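PDB 4MLO: TCP pilus virulence regulatory protein from Vibrio cholerae, which probably binds DNA as an AraC-family activator of virulence genes, and carries palmitoleic acid in a pocket. Local coordinates for residues 167-179 and 191-205. Numbering follows the deposited sequence.
Sequences DLDAMEKISCLVK and ICGELRTNRMILKKE
I174 has CG1 anti to its carbonyl carbon (chi1 -64°), and an extended chi2 carries CD1 on to E205. Its CG1 lies 3.8 Å from L195 CD1. The side chain is a knob in a hole formed by I191, L195, L202 and E205, and it crosses I191 and L195 at about a right angle. One turn on, L177, with CG anti to the backbone N (chi1 173°), turns CD2 onto I191 CD1 and E194 CB, each at 3.6 Å. L195 spreads both methyls against K173 CB. At the other end, E205 lays its carboxylate by the first turn of helix 170-179, with OE2 3.5 Å from A170 CB. D169 N-caps that turn through weak bonds from M171 N and E172 N. Water 1 bridges the two carboxylates, donating to D169 OD1 (2.7 Å) and E205 OE1 (2.9 Å); R209, in a salt bridge with E205, probably also eases the repulsion between the two acids. R184 pairs with E194. A Schellman motif at R196 ends helix 188-195, and N198 caps the next helix. Helix 170-179 thus packs across helices 188-195 and 199-207, probably the first helix-turn-helix of the AraC-type DNA-binding domain, while helix 213-230 touches M171, V178 and I191.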
loop_
_atom_site.group_PDB
_atom_site.type_symbol
_atom_site.label_atom_id
_atom_site.label_comp_id
_atom_site.label_asym_id
_atom_site.label_seq_id
_atom_site.Cartn_x
_atom_site.Cartn_y
_atom_site.Cartn_z
ATOM N N ASP A 167 14.582 8.495 2.047
ATOM C CA ASP A 167 13.772 9.570 2.619
ATOM C C ASP A 167 13.656 10.779 1.695
ATOM O O ASP A 167 12.689 11.535 1.800
ATOM C CB ASP A 167 14.369 10.031 3.953
ATOM C CG ASP A 167 14.245 8.998 5.040
ATOM O OD1 ASP A 167 13.107 8.745 5.493
ATOM O OD2 ASP A 167 15.294 8.462 5.459
ATOM N N LEU A 168 14.616 10.974 0.799
ATOM C CA LEU A 168 14.696 12.165 -0.033
ATOM C C LEU A 168 13.996 12.024 -1.381
ATOM O O LEU A 168 14.061 12.944 -2.187
ATOM C CB LEU A 168 16.168 12.529 -0.262
ATOM N N ASP A 169 13.338 10.897 -1.645
ATOM C CA ASP A 169 12.738 10.644 -2.946
ATOM C C ASP A 169 11.718 11.726 -3.287
ATOM O O ASP A 169 10.940 12.152 -2.424
ATOM C CB ASP A 169 12.054 9.280 -2.887
ATOM C CG ASP A 169 11.427 8.887 -4.194
ATOM O OD1 ASP A 169 12.128 8.341 -5.059
ATOM O OD2 ASP A 169 10.218 9.131 -4.342
ATOM N N ALA A 170 11.698 12.145 -4.558
ATOM C CA ALA A 170 10.816 13.236 -4.981
ATOM C C ALA A 170 9.344 12.852 -4.906
ATOM O O ALA A 170 8.494 13.708 -4.633
ATOM C CB ALA A 170 11.133 13.676 -6.401
ATOM N N MET A 171 9.008 11.573 -5.116
ATOM C CA MET A 171 7.610 11.200 -4.994
ATOM C C MET A 171 7.137 11.326 -3.563
ATOM O O MET A 171 5.995 11.736 -3.309
ATOM C CB MET A 171 7.365 9.777 -5.489
ATOM C CG MET A 171 5.886 9.380 -5.478
ATOM S SD MET A 171 4.845 10.325 -6.645
ATOM C CE MET A 171 3.241 9.596 -6.280
ATOM N N GLU A 172 7.990 10.954 -2.612
ATOM C CA GLU A 172 7.636 11.126 -1.205
ATOM C C GLU A 172 7.468 12.609 -0.881
ATOM O O GLU A 172 6.566 12.988 -0.130
ATOM C CB GLU A 172 8.693 10.460 -0.322
ATOM C CG GLU A 172 8.642 10.865 1.138
ATOM C CD GLU A 172 7.429 10.372 1.878
ATOM O OE1 GLU A 172 6.731 9.454 1.386
ATOM O OE2 GLU A 172 7.180 10.915 2.977
ATOM N N LYS A 173 8.304 13.476 -1.469
ATOM C CA LYS A 173 8.132 14.904 -1.229
ATOM C C LYS A 173 6.778 15.392 -1.744
ATOM O O LYS A 173 6.087 16.158 -1.067
ATOM C CB LYS A 173 9.262 15.697 -1.883
ATOM C CG LYS A 173 10.600 15.578 -1.182
ATOM C CD LYS A 173 11.619 16.480 -1.878
ATOM C CE LYS A 173 13.030 16.208 -1.397
ATOM N NZ LYS A 173 13.141 16.362 0.076
ATOM N N ILE A 174 6.403 14.979 -2.952
ATOM C CA ILE A 174 5.113 15.379 -3.518
ATOM C C ILE A 174 3.972 14.847 -2.668
ATOM O O ILE A 174 3.065 15.584 -2.282
ATOM C CB ILE A 174 4.990 14.883 -4.964
ATOM C CG1 ILE A 174 6.047 15.542 -5.888
ATOM C CG2 ILE A 174 3.558 15.046 -5.476
ATOM C CD1 ILE A 174 6.117 14.855 -7.233
ATOM N N SER A 175 3.981 13.535 -2.395
ATOM C CA SER A 175 2.907 12.908 -1.638
ATOM C C SER A 175 2.779 13.493 -0.243
ATOM O O SER A 175 1.671 13.726 0.248
ATOM C CB SER A 175 3.149 11.402 -1.568
ATOM O OG SER A 175 3.323 10.875 -2.876
ATOM N N CYS A 176 3.916 13.714 0.437
ATOM C CA CYS A 176 3.898 14.266 1.786
ATOM C C CYS A 176 3.278 15.654 1.800
ATOM O O CYS A 176 2.512 16.015 2.704
ATOM C CB CYS A 176 5.321 14.320 2.316
ATOM S SG CYS A 176 5.466 14.763 4.012
ATOM N N LEU A 177 3.626 16.455 0.813
ATOM C CA LEU A 177 3.063 17.780 0.693
ATOM C C LEU A 177 1.547 17.720 0.522
ATOM O O LEU A 177 0.806 18.398 1.236
ATOM C CB LEU A 177 3.732 18.490 -0.481
ATOM C CG LEU A 177 3.156 19.834 -0.879
ATOM C CD1 LEU A 177 3.448 20.870 0.238
ATOM C CD2 LEU A 177 3.743 20.306 -2.210
ATOM N N VAL A 178 1.061 16.870 -0.390
ATOM C CA VAL A 178 -0.378 16.795 -0.612
ATOM C C VAL A 178 -1.090 16.339 0.656
ATOM O O VAL A 178 -2.165 16.851 1.020
ATOM C CB VAL A 178 -0.657 15.851 -1.798
ATOM C CG1 VAL A 178 -2.156 15.581 -1.944
ATOM C CG2 VAL A 178 -0.127 16.445 -3.087
ATOM N N LYS A 179 -0.511 15.352 1.336
ATOM C CA LYS A 179 -1.094 14.790 2.546
ATOM C C LYS A 179 -1.057 15.753 3.711
ATOM O O LYS A 179 -1.767 15.523 4.692
ATOM C CB LYS A 179 -0.372 13.511 2.937
ATOM C CG LYS A 179 -0.612 12.363 1.996
ATOM C CD LYS A 179 -0.251 11.061 2.632
ATOM C CE LYS A 179 1.208 10.757 2.572
ATOM N NZ LYS A 179 1.445 9.294 2.820
ATOM N N ILE A 191 2.941 22.603 -6.381
ATOM C CA ILE A 191 3.942 21.599 -6.079
ATOM C C ILE A 191 5.326 22.107 -6.425
ATOM O O ILE A 191 6.291 21.903 -5.660
ATOM C CB ILE A 191 3.615 20.294 -6.836
ATOM C CG1 ILE A 191 2.167 19.842 -6.577
ATOM C CG2 ILE A 191 4.612 19.191 -6.535
ATOM C CD1 ILE A 191 1.849 19.451 -5.167
ATOM N N CYS A 192 5.465 22.751 -7.593
ATOM C CA CYS A 192 6.776 23.243 -7.995
ATOM C C CYS A 192 7.226 24.339 -7.049
ATOM O O CYS A 192 8.411 24.399 -6.668
ATOM C CB CYS A 192 6.758 23.779 -9.415
ATOM S SG CYS A 192 6.435 22.490 -10.643
ATOM N N GLY A 193 6.279 25.198 -6.670
ATOM C CA GLY A 193 6.586 26.308 -5.764
ATOM C C GLY A 193 6.962 25.824 -4.380
ATOM O O GLY A 193 7.947 26.303 -3.789
ATOM N N GLU A 194 6.207 24.862 -3.835
ATOM C CA GLU A 194 6.483 24.383 -2.478
ATOM C C GLU A 194 7.785 23.599 -2.408
ATOM O O GLU A 194 8.534 23.729 -1.440
ATOM C CB GLU A 194 5.343 23.510 -1.957
ATOM C CG GLU A 194 4.018 24.222 -1.731
ATOM C CD GLU A 194 3.942 24.997 -0.428
ATOM O OE1 GLU A 194 2.826 25.451 -0.118
ATOM O OE2 GLU A 194 4.977 25.165 0.271
ATOM N N LEU A 195 8.086 22.782 -3.420
ATOM C CA LEU A 195 9.279 21.963 -3.426
ATOM C C LEU A 195 10.480 22.709 -4.009
ATOM O O LEU A 195 11.607 22.175 -3.981
ATOM C CB LEU A 195 9.025 20.683 -4.221
ATOM C CG LEU A 195 7.922 19.785 -3.661
ATOM C CD1 LEU A 195 8.002 18.484 -4.468
ATOM C CD2 LEU A 195 7.985 19.456 -2.186
ATOM N N ARG A 196 10.254 23.930 -4.507
ATOM C CA ARG A 196 11.272 24.698 -5.241
ATOM C C ARG A 196 12.025 23.810 -6.227
ATOM O O ARG A 196 13.262 23.775 -6.266
ATOM C CB ARG A 196 12.263 25.380 -4.278
ATOM C CG ARG A 196 11.682 26.543 -3.481
ATOM C CD ARG A 196 10.820 26.093 -2.326
ATOM N NE ARG A 196 10.536 27.219 -1.435
ATOM C CZ ARG A 196 9.756 27.193 -0.366
ATOM N NH1 ARG A 196 9.091 26.094 -0.039
ATOM N NH2 ARG A 196 9.640 28.293 0.396
ATOM N N THR A 197 11.260 23.050 -7.020
ATOM C CA THR A 197 11.804 22.136 -8.016
ATOM C C THR A 197 10.946 22.290 -9.259
ATOM O O THR A 197 9.738 22.502 -9.125
ATOM C CB THR A 197 11.771 20.665 -7.516
ATOM O OG1 THR A 197 12.436 20.545 -6.256
ATOM C CG2 THR A 197 12.430 19.742 -8.480
ATOM N N ASN A 198 11.561 22.254 -10.449
ATOM C CA ASN A 198 10.788 22.558 -11.651
ATOM C C ASN A 198 10.066 21.326 -12.181
ATOM O O ASN A 198 10.282 20.198 -11.728
ATOM C CB ASN A 198 11.661 23.211 -12.746
ATOM C CG ASN A 198 12.780 22.319 -13.251
ATOM O OD1 ASN A 198 12.587 21.132 -13.519
ATOM N ND2 ASN A 198 13.961 22.910 -13.469
ATOM N N ARG A 199 9.109 21.601 -13.087
ATOM C CA ARG A 199 8.219 20.586 -13.645
ATOM C C ARG A 199 8.991 19.570 -14.469
ATOM O O ARG A 199 8.671 18.374 -14.457
ATOM C CB ARG A 199 7.181 21.312 -14.506
ATOM C CG ARG A 199 6.252 20.404 -15.309
ATOM C CD ARG A 199 5.202 19.801 -14.417
ATOM N NE ARG A 199 4.051 19.336 -15.232
ATOM C CZ ARG A 199 3.008 20.086 -15.572
ATOM N NH1 ARG A 199 2.043 19.549 -16.312
ATOM N NH2 ARG A 199 2.904 21.352 -15.203
ATOM N N MET A 200 10.026 20.025 -15.178
ATOM C CA MET A 200 10.802 19.097 -16.005
ATOM C C MET A 200 11.358 17.943 -15.173
ATOM O O MET A 200 11.411 16.807 -15.644
ATOM C CB MET A 200 11.927 19.862 -16.699
ATOM C CG MET A 200 12.843 19.014 -17.567
ATOM S SD MET A 200 12.011 18.426 -19.048
ATOM C CE MET A 200 11.856 19.975 -19.958
ATOM N N ILE A 201 11.725 18.206 -13.915
ATOM C CA ILE A 201 12.247 17.209 -12.991
ATOM C C ILE A 201 11.130 16.449 -12.299
ATOM O O ILE A 201 11.148 15.215 -12.224
ATOM C CB ILE A 201 13.169 17.913 -11.970
ATOM C CG1 ILE A 201 14.406 18.420 -12.683
ATOM C CG2 ILE A 201 13.555 16.983 -10.827
ATOM C CD1 ILE A 201 15.284 19.297 -11.807
ATOM N N LEU A 202 10.129 17.162 -11.789
ATOM C CA LEU A 202 9.119 16.503 -10.962
ATOM C C LEU A 202 8.185 15.631 -11.781
ATOM O O LEU A 202 7.616 14.676 -11.230
ATOM C CB LEU A 202 8.277 17.520 -10.198
ATOM C CG LEU A 202 9.042 18.255 -9.099
ATOM C CD1 LEU A 202 8.089 19.196 -8.442
ATOM C CD2 LEU A 202 9.650 17.282 -8.089
ATOM N N LYS A 203 7.972 15.967 -13.060
ATOM C CA LYS A 203 6.918 15.300 -13.831
ATOM C C LYS A 203 7.225 13.834 -14.019
ATOM O O LYS A 203 6.293 13.036 -14.209
ATOM C CB LYS A 203 6.730 15.950 -15.198
ATOM C CG LYS A 203 7.909 15.819 -16.157
ATOM C CD LYS A 203 7.724 16.641 -17.455
ATOM C CE LYS A 203 8.835 16.413 -18.452
ATOM N NZ LYS A 203 8.718 17.351 -19.632
ATOM N N LYS A 204 8.504 13.448 -13.958
ATOM C CA LYS A 204 8.814 12.039 -14.168
ATOM C C LYS A 204 8.207 11.175 -13.071
ATOM O O LYS A 204 7.913 9.997 -13.297
ATOM C CB LYS A 204 10.324 11.822 -14.268
ATOM C CG LYS A 204 11.099 11.839 -12.989
ATOM C CD LYS A 204 12.543 11.379 -13.264
ATOM C CE LYS A 204 13.502 11.919 -12.235
ATOM N NZ LYS A 204 13.600 13.408 -12.335
ATOM N N GLU A 205 7.969 11.739 -11.887
ATOM C CA GLU A 205 7.361 10.952 -10.813
ATOM C C GLU A 205 5.965 10.507 -11.181
ATOM O O GLU A 205 5.553 9.380 -10.862
ATOM C CB GLU A 205 7.317 11.755 -9.527
ATOM C CG GLU A 205 8.688 12.215 -8.995
ATOM C CD GLU A 205 9.711 11.122 -8.906
ATOM O OE1 GLU A 205 9.323 9.959 -8.647
ATOM O OE2 GLU A 205 10.922 11.415 -9.112
HETATM O O HOH W 1 10.331 7.820 -7.040
HETATM O O HOH W 2 13.066 9.913 -7.927
#